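Local structure of WbbZ protein (Klebsiella pneumoniae subsp. pneumoniae NTUH-K2044, 6X1L) at residues A[43-48]-A[151-156]; A[77-82]-A[107-112]; A[121-126]-A[145-150]. The protein is functionally uncharacterised but, as a GT-B-clan polysaccharide pyruvyl transferase family member, probably adds pyruvyl groups to cell-surface sugars. All coordinates share one frame; numbering follows the deposited sequence.

Contact 1 (A[43-48]-A[151-156])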
# COMPACT_ATOMS: atom_id res chain seq x y z
N TYR A 43 -1.82 12.69 11.85
CA TYR A 43 -3.14 12.33 12.35
C TYR A 43 -3.05 11.79 13.77
O TYR A 43 -3.90 12.08 14.61
CB TYR A 43 -3.81 11.32 11.41
CG TYR A 43 -4.09 11.91 10.05
CD1 TYR A 43 -4.72 13.14 9.91
CD2 TYR A 43 -3.68 11.26 8.89
CE1 TYR A 43 -4.97 13.69 8.67
CE2 TYR A 43 -3.92 11.80 7.64
CZ TYR A 43 -4.56 13.02 7.54
OH TYR A 43 -4.80 13.56 6.29
N ASP A 44 -2.01 11.00 14.06
CA ASP A 44 -1.77 10.55 15.44
C ASP A 44 -1.54 11.74 16.36
O ASP A 44 -2.02 11.76 17.50
CB ASP A 44 -0.57 9.61 15.48
CG ASP A 44 -0.81 8.32 14.70
OD1 ASP A 44 -1.95 8.11 14.23
OD2 ASP A 44 0.14 7.53 14.55
N PHE A 45 -0.82 12.75 15.87
CA PHE A 45 -0.53 13.93 16.68
C PHE A 45 -1.79 14.73 16.98
O PHE A 45 -1.99 15.19 18.11
CB PHE A 45 0.51 14.80 15.97
CG PHE A 45 0.72 16.14 16.61
CD1 PHE A 45 1.58 16.28 17.68
CD2 PHE A 45 0.07 17.26 16.13
CE1 PHE A 45 1.78 17.52 18.27
CE2 PHE A 45 0.26 18.49 16.72
CZ PHE A 45 1.12 18.62 17.79
N PHE A 46 -2.66 14.91 15.98
CA PHE A 46 -3.91 15.62 16.20
C PHE A 46 -4.80 14.90 17.21
O PHE A 46 -5.35 15.53 18.12
CB PHE A 46 -4.67 15.79 14.88
CG PHE A 46 -4.03 16.76 13.94
CD1 PHE A 46 -3.19 17.76 14.40
CD2 PHE A 46 -4.28 16.69 12.57
CE1 PHE A 46 -2.61 18.66 13.53
CE2 PHE A 46 -3.70 17.58 11.70
CZ PHE A 46 -2.86 18.57 12.18
N GLU A 47 -4.94 13.58 17.07
CA GLU A 47 -5.82 12.83 17.96
C GLU A 47 -5.29 12.83 19.39
O GLU A 47 -6.08 12.92 20.34
CB GLU A 47 -5.99 11.40 17.44
CG GLU A 47 -6.68 11.31 16.09
CD GLU A 47 -6.88 9.87 15.63
OE1 GLU A 47 -7.17 9.66 14.43
OE2 GLU A 47 -6.74 8.96 16.47
N ARG A 48 -3.97 12.73 19.56
CA ARG A 48 -3.42 12.64 20.91
C ARG A 48 -3.51 13.97 21.64
O ARG A 48 -3.54 13.99 22.88
CB ARG A 48 -1.97 12.16 20.85
CG ARG A 48 -1.44 11.66 22.18
CD ARG A 48 -0.32 12.55 22.68
NE ARG A 48 0.83 12.51 21.79
CZ ARG A 48 1.94 13.22 21.98
NH1 ARG A 48 2.04 14.03 23.02
NH2 ARG A 48 2.95 13.11 21.12
N ALA A 151 7.17 12.13 11.63
CA ALA A 151 7.16 10.67 11.73
C ALA A 151 7.69 10.17 13.07
O ALA A 151 7.35 9.06 13.49
CB ALA A 151 7.96 10.04 10.59
N PHE A 152 8.50 10.97 13.77
CA PHE A 152 8.90 10.54 15.10
C PHE A 152 7.73 10.55 16.08
O PHE A 152 7.83 9.93 17.15
CB PHE A 152 10.07 11.39 15.59
CG PHE A 152 11.31 11.21 14.77
CD1 PHE A 152 12.19 10.16 15.02
CD2 PHE A 152 11.59 12.06 13.71
CE1 PHE A 152 13.32 9.98 14.24
CE2 PHE A 152 12.72 11.89 12.93
CZ PHE A 152 13.59 10.84 13.20
N TYR A 153 6.62 11.21 15.74
CA TYR A 153 5.40 11.18 16.53
C TYR A 153 4.52 9.96 16.24
O TYR A 153 3.43 9.86 16.81
CB TYR A 153 4.56 12.44 16.29
CG TYR A 153 4.97 13.64 17.12
CD1 TYR A 153 4.44 13.84 18.39
CD2 TYR A 153 5.88 14.57 16.63
CE1 TYR A 153 4.80 14.93 19.15
CE2 TYR A 153 6.25 15.67 17.39
CZ TYR A 153 5.71 15.84 18.65
OH TYR A 153 6.07 16.93 19.40
N LEU A 154 4.95 9.06 15.36
CA LEU A 154 4.11 7.94 14.97
C LEU A 154 3.79 7.05 16.16
O LEU A 154 4.69 6.62 16.89
CB LEU A 154 4.80 7.13 13.87
CG LEU A 154 3.98 6.08 13.11
CD1 LEU A 154 2.96 6.75 12.21
CD2 LEU A 154 4.92 5.19 12.31
N ASP A 155 2.50 6.78 16.38
CA ASP A 155 2.05 5.88 17.44
C ASP A 155 2.30 4.44 16.97
O ASP A 155 1.39 3.72 16.54
CB ASP A 155 0.58 6.13 17.76
CG ASP A 155 0.10 5.32 18.94
OD1 ASP A 155 0.94 4.68 19.62
OD2 ASP A 155 -1.12 5.31 19.19
N LEU A 156 3.55 4.01 17.12
CA LEU A 156 4.07 2.87 16.37
C LEU A 156 3.31 1.58 16.66
O LEU A 156 3.16 0.74 15.76
CB LEU A 156 5.56 2.69 16.69
CG LEU A 156 6.34 1.63 15.92
CD1 LEU A 156 6.34 1.94 14.43
CD2 LEU A 156 7.77 1.55 16.45

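Contact 2 (A[77-82]-A[107-112])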
# COMPACT_ATOMS: atom_id res chain seq x y z
N LEU A 77 9.17 21.68 -0.61
CA LEU A 77 9.55 23.07 -0.85
C LEU A 77 11.06 23.16 -1.13
O LEU A 77 11.85 23.67 -0.33
CB LEU A 77 9.16 23.94 0.33
CG LEU A 77 7.66 24.01 0.61
CD1 LEU A 77 7.37 24.90 1.82
CD2 LEU A 77 6.92 24.51 -0.61
N ILE A 78 11.44 22.67 -2.30
CA ILE A 78 12.84 22.66 -2.72
C ILE A 78 12.92 23.29 -4.10
O ILE A 78 12.57 22.65 -5.11
CB ILE A 78 13.44 21.25 -2.73
CG1 ILE A 78 13.48 20.70 -1.30
CG2 ILE A 78 14.83 21.27 -3.35
CD1 ILE A 78 14.06 19.32 -1.20
N GLU A 79 13.40 24.54 -4.16
CA GLU A 79 13.49 25.26 -5.42
C GLU A 79 14.47 24.57 -6.36
O GLU A 79 15.55 24.13 -5.95
CB GLU A 79 13.91 26.71 -5.17
CG GLU A 79 13.95 27.57 -6.42
CD GLU A 79 14.13 29.04 -6.10
OE1 GLU A 79 13.91 29.87 -7.01
OE2 GLU A 79 14.50 29.36 -4.95
N GLY A 80 14.09 24.46 -7.63
CA GLY A 80 14.84 23.69 -8.59
C GLY A 80 14.52 22.21 -8.61
O GLY A 80 15.06 21.49 -9.45
N LEU A 81 13.65 21.74 -7.71
CA LEU A 81 13.25 20.34 -7.67
C LEU A 81 11.74 20.20 -7.81
O LEU A 81 11.27 19.66 -8.81
CB LEU A 81 13.74 19.66 -6.39
CG LEU A 81 15.04 18.85 -6.47
CD1 LEU A 81 15.14 17.91 -5.28
CD2 LEU A 81 15.11 18.08 -7.78
N TYR A 82 10.97 20.66 -6.83
CA TYR A 82 9.52 20.55 -6.85
C TYR A 82 8.89 21.93 -6.69
O TYR A 82 9.41 22.77 -5.94
CB TYR A 82 9.00 19.62 -5.74
CG TYR A 82 9.85 18.39 -5.51
CD1 TYR A 82 9.68 17.25 -6.28
CD2 TYR A 82 10.81 18.37 -4.51
CE1 TYR A 82 10.45 16.12 -6.07
CE2 TYR A 82 11.59 17.25 -4.29
CZ TYR A 82 11.40 16.13 -5.07
OH TYR A 82 12.18 15.01 -4.84
N ARG A 107 14.45 24.40 0.85
CA ARG A 107 15.65 24.83 0.14
C ARG A 107 15.25 25.89 -0.86
O ARG A 107 14.39 25.65 -1.72
CB ARG A 107 16.33 23.65 -0.57
CG ARG A 107 16.78 22.53 0.36
CD ARG A 107 17.95 22.95 1.23
NE ARG A 107 18.47 21.84 2.03
CZ ARG A 107 18.10 21.58 3.28
NH1 ARG A 107 17.23 22.37 3.90
NH2 ARG A 107 18.61 20.54 3.92
N GLY A 108 15.87 27.07 -0.77
CA GLY A 108 15.56 28.11 -1.72
C GLY A 108 14.19 28.70 -1.47
O GLY A 108 13.68 28.73 -0.35
N TYR A 109 13.57 29.17 -2.56
CA TYR A 109 12.30 29.90 -2.49
C TYR A 109 12.40 31.07 -1.50
O TYR A 109 11.49 31.32 -0.71
CB TYR A 109 11.15 28.97 -2.12
CG TYR A 109 10.78 27.98 -3.21
CD1 TYR A 109 10.71 28.39 -4.54
CD2 TYR A 109 10.52 26.65 -2.92
CE1 TYR A 109 10.38 27.49 -5.54
CE2 TYR A 109 10.19 25.75 -3.92
CZ TYR A 109 10.12 26.17 -5.22
OH TYR A 109 9.79 25.29 -6.22
N SER A 110 13.52 31.79 -1.57
CA SER A 110 13.73 32.90 -0.64
C SER A 110 12.73 34.02 -0.84
O SER A 110 12.34 34.68 0.12
CB SER A 110 15.16 33.42 -0.77
OG SER A 110 15.47 33.75 -2.11
N ASP A 111 12.29 34.24 -2.09
CA ASP A 111 11.28 35.26 -2.35
C ASP A 111 9.96 34.95 -1.66
O ASP A 111 9.28 35.87 -1.18
CB ASP A 111 11.07 35.41 -3.86
CG ASP A 111 10.10 36.52 -4.22
OD1 ASP A 111 9.92 37.46 -3.40
OD2 ASP A 111 9.52 36.47 -5.32
N LEU A 112 9.59 33.67 -1.57
CA LEU A 112 8.33 33.31 -0.93
C LEU A 112 8.34 33.63 0.56
O LEU A 112 7.35 34.14 1.10
CB LEU A 112 8.03 31.83 -1.16
CG LEU A 112 6.72 31.33 -0.57
CD1 LEU A 112 5.53 31.94 -1.30
CD2 LEU A 112 6.65 29.81 -0.60

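Contact 3 (A[121-126]-A[145-150])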
# COMPACT_ATOMS: atom_id res chain seq x y z
N VAL A 121 4.36 30.74 9.77
CA VAL A 121 4.95 30.15 10.96
C VAL A 121 5.60 28.85 10.49
O VAL A 121 4.91 27.92 10.07
CB VAL A 121 3.92 29.90 12.07
CG1 VAL A 121 4.59 29.28 13.28
CG2 VAL A 121 3.24 31.21 12.45
N VAL A 122 6.93 28.80 10.54
CA VAL A 122 7.70 27.76 9.87
C VAL A 122 8.30 26.83 10.91
O VAL A 122 9.06 27.26 11.78
CB VAL A 122 8.80 28.35 8.98
CG1 VAL A 122 9.46 27.24 8.16
CG2 VAL A 122 8.24 29.43 8.07
N PHE A 123 7.98 25.54 10.80
CA PHE A 123 8.62 24.51 11.61
C PHE A 123 9.63 23.78 10.74
O PHE A 123 9.29 23.28 9.66
CB PHE A 123 7.59 23.55 12.19
CG PHE A 123 6.73 24.17 13.25
CD1 PHE A 123 7.10 24.10 14.58
CD2 PHE A 123 5.56 24.83 12.92
CE1 PHE A 123 6.32 24.68 15.56
CE2 PHE A 123 4.77 25.41 13.89
CZ PHE A 123 5.15 25.34 15.22
N CYS A 124 10.87 23.71 11.21
CA CYS A 124 11.99 23.12 10.49
C CYS A 124 12.38 21.80 11.13
O CYS A 124 12.48 21.71 12.36
CB CYS A 124 13.18 24.08 10.47
SG CYS A 124 12.72 25.79 10.10
N ARG A 125 12.60 20.78 10.31
CA ARG A 125 12.90 19.45 10.82
C ARG A 125 14.40 19.15 10.86
O ARG A 125 14.78 18.02 11.16
CB ARG A 125 12.16 18.38 10.01
CG ARG A 125 12.60 18.24 8.56
CD ARG A 125 11.72 17.20 7.85
NE ARG A 125 12.19 16.93 6.49
CZ ARG A 125 11.57 16.12 5.64
NH1 ARG A 125 10.46 15.50 6.00
NH2 ARG A 125 12.07 15.94 4.42
N GLU A 126 15.25 20.13 10.55
CA GLU A 126 16.68 19.97 10.74
C GLU A 126 17.33 21.35 10.81
O GLU A 126 16.69 22.38 10.59
CB GLU A 126 17.32 19.10 9.65
CG GLU A 126 16.56 19.05 8.33
CD GLU A 126 16.81 20.26 7.46
OE1 GLU A 126 17.69 21.07 7.81
OE2 GLU A 126 16.13 20.39 6.42
N PHE A 145 10.63 27.72 14.10
CA PHE A 145 10.92 26.76 15.15
C PHE A 145 11.62 25.56 14.53
O PHE A 145 11.54 25.32 13.32
CB PHE A 145 9.65 26.27 15.87
CG PHE A 145 8.78 27.37 16.41
CD1 PHE A 145 8.81 27.70 17.75
CD2 PHE A 145 7.91 28.05 15.58
CE1 PHE A 145 8.00 28.70 18.25
CE2 PHE A 145 7.10 29.06 16.07
CZ PHE A 145 7.15 29.38 17.41
N ILE A 146 12.29 24.78 15.37
CA ILE A 146 12.96 23.56 14.94
C ILE A 146 12.48 22.41 15.82
O ILE A 146 12.37 22.55 17.04
CB ILE A 146 14.50 23.70 15.00
CG1 ILE A 146 15.18 22.42 14.50
CG2 ILE A 146 14.96 24.06 16.41
CD1 ILE A 146 16.65 22.60 14.20
N THR A 147 12.18 21.28 15.19
CA THR A 147 11.73 20.10 15.91
C THR A 147 11.80 18.91 14.96
O THR A 147 12.05 19.07 13.76
CB THR A 147 10.31 20.30 16.47
OG1 THR A 147 9.94 19.17 17.28
CG2 THR A 147 9.30 20.49 15.35
N ASP A 148 11.60 17.72 15.50
CA ASP A 148 11.74 16.50 14.71
C ASP A 148 10.67 16.42 13.63
O ASP A 148 9.55 16.93 13.78
CB ASP A 148 11.64 15.27 15.61
CG ASP A 148 12.89 15.06 16.45
OD1 ASP A 148 14.00 15.22 15.91
OD2 ASP A 148 12.75 14.75 17.65
N ASP A 149 11.03 15.78 12.52
CA ASP A 149 10.04 15.36 11.53
C ASP A 149 8.86 14.70 12.21
O ASP A 149 9.01 14.04 13.25
CB ASP A 149 10.69 14.40 10.52
CG ASP A 149 9.71 13.91 9.45
OD1 ASP A 149 9.55 14.61 8.42
OD2 ASP A 149 9.11 12.84 9.64
N MSE A 150 7.67 14.89 11.65
CA MSE A 150 6.44 14.38 12.26
C MSE A 150 6.48 12.87 12.51
O MSE A 150 5.92 12.39 13.49
CB MSE A 150 5.22 14.71 11.38
CG MSE A 150 4.87 16.19 11.30
SE MSE A 150 4.55 17.01 13.04
CE MSE A 150 2.98 16.01 13.60
O HOH W 1 13.72 15.52 11.72

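Contact 1 (A[43-48]-A[151-156])
Asp44 OD2 accepts two hydrogen bonds, one from the backbone N-H of Asp155 and one from the hydroxyl of Tyr159; the first is nearly straight and spans 3.1 Å from Asp155 N to OD2. Asp155 is the centre of an inverse gamma turn, and its amide comes to the anti side of the carboxylate, 25° out of its plane, while OD1 forms salt bridges with Arg207 and Lys158. Four partners thus fix the rotation of this buried group, and the two cations should keep it ionised. Leu154 CD1 lies 3.7 Å from the same OD2. The next residue, Phe45, makes a T-shaped pair with Tyr153, centroids 5.2 Å apart and planes at 77°. With CG anti to the backbone N (chi1 171°), Phe45 drives its CD1 edge against one face of Tyr153, near its rim. One turn on from Asp44, Arg48 bends round so that NH2 reaches the edge of the tyrosine ring, 3.2 Å from Tyr153 CD1, while its NH1 is held by Asp12. The contact fastens the C-terminal end of helix 33-48 to the chain leaving strand 144-146, with helix 6-21 packed on Phe45 and Tyr153, and helices 203-218 and 228-236 covering Leu154.

Contact 2 (A[77-82]-A[107-112])
Tyr109 meets Glu79 in the close-packed half of this contact. Glu79 CB sits over the centre of the tyrosine ring, 3.6 Å from the centroid and 10° off the normal, a CH-pi contact. The rest of the glutamate chain, with CG anti to the backbone N (chi1 -176°), runs on extended past the CE1-CD1 side of the ring, its carboxylate nearly parallel to it, and carries OE2 to Tyr109 N, which donates at 2.6 Å. That N-H comes from above the carboxylate plane. At its far end the ring is held by Tyr109 OH, which donates to Tyr82 O over 2.6 Å. Main chain and side chain of Tyr109 are therefore both gripped, and His86 stacks on the ring. Between the two loops lies a single beta bridge, Ile78 with Arg107: Arg107 N donates to Leu77 O and Glu79 N to Arg107 O, each at 2.9 Å. It joins the loops that follow neighbouring parallel strands, 67-71 and 98-104, just where Tyr109 takes the N-cap position of helix 110-115. Ile78 CG2 touches Arg107 CB only lightly, at 4.0 Å, but Tyr248 and Lys250 cover the isoleucine; the arginine chain bends away to Thr129 and to the carbonyl of Tyr248. On the solvent side Gly80 and Leu81 swing out as an exposed turn, its backbone closed by Ile78 O, which accepts from both Leu81 N and Tyr82 N.

Contact 3 (A[121-126]-A[145-150])
Phe123 and Cys124 pair in parallel with Phe145 and Ile146, through Phe145 N to Val122 O (2.8 Å), Cys124 N to Phe145 O (2.7 Å) and Thr147 N to Cys124 O (2.9 Å). Beyond this ladder the two chains leave strand geometry, yet Arg125 CA-H still points at Thr147 O, and a water bridges them, donating to Arg125 O and accepting from Asp149 N. On one face of the sheet the rings of Phe123 and Phe145 run alongside one another in the same direction. Their planes are only 17° apart but slid, with centroids 4.9 Å apart, so Phe145 CD2 stands over the rim of the Phe123 ring and Phe123 CD1 packs on Phe145 CB. Val121 CG1 meets the edge of the Phe145 ring at CE2, and Leu14 of helix 6-21 covers both phenylalanines. On the opposite face, Cys124 and Ile146 pack against helix 127-135, the crossover of this beta-alpha-beta unit; Ile146 CD1 reaches on to Glu126 O. Glu126 N-caps that helix.

In the loops just beyond the C-terminal ends of the strands Arg125 runs extended alongside Asp149, and NH1 forms a salt bridge with OD1 at 2.7 Å. The bond is bent (138°), meeting the anti side of the carboxylate from 29° out of its plane. Asp149 OD2 is taken by Ala151 N and His229, and Arg125 NE by Thr105, so neither charged group is held by the pair alone. Backbone bonds thus join the strands and apolar side chains cover both faces, whereas past the strand ends a buried, multiply bonded ion pair fixes the two loops to each other and to His229 of helix 228-236.

How the contacts relate
Contact 3 is the buried one, two neighbouring strands of the six-stranded parallel sheet joined by backbone bonds and phenylalanines; contacts 1 and 2 are partly buried and lie on opposite sides of the chain's centre, their own centres 28 Å apart. Contact 1 continues directly from contact 3, since the chain leaving strand 144-146 runs into 151-156, and the selenomethionine Met150 packs its CE on Phe45 CB at 3.6 Å. Contact 2 meets contact 3 through a long, weak ion pair, Arg107 with Glu126. Charged and aromatic side chains dominate contact 1, whereas contact 2 leans on a loop-to-loop bridge and a tyrosine.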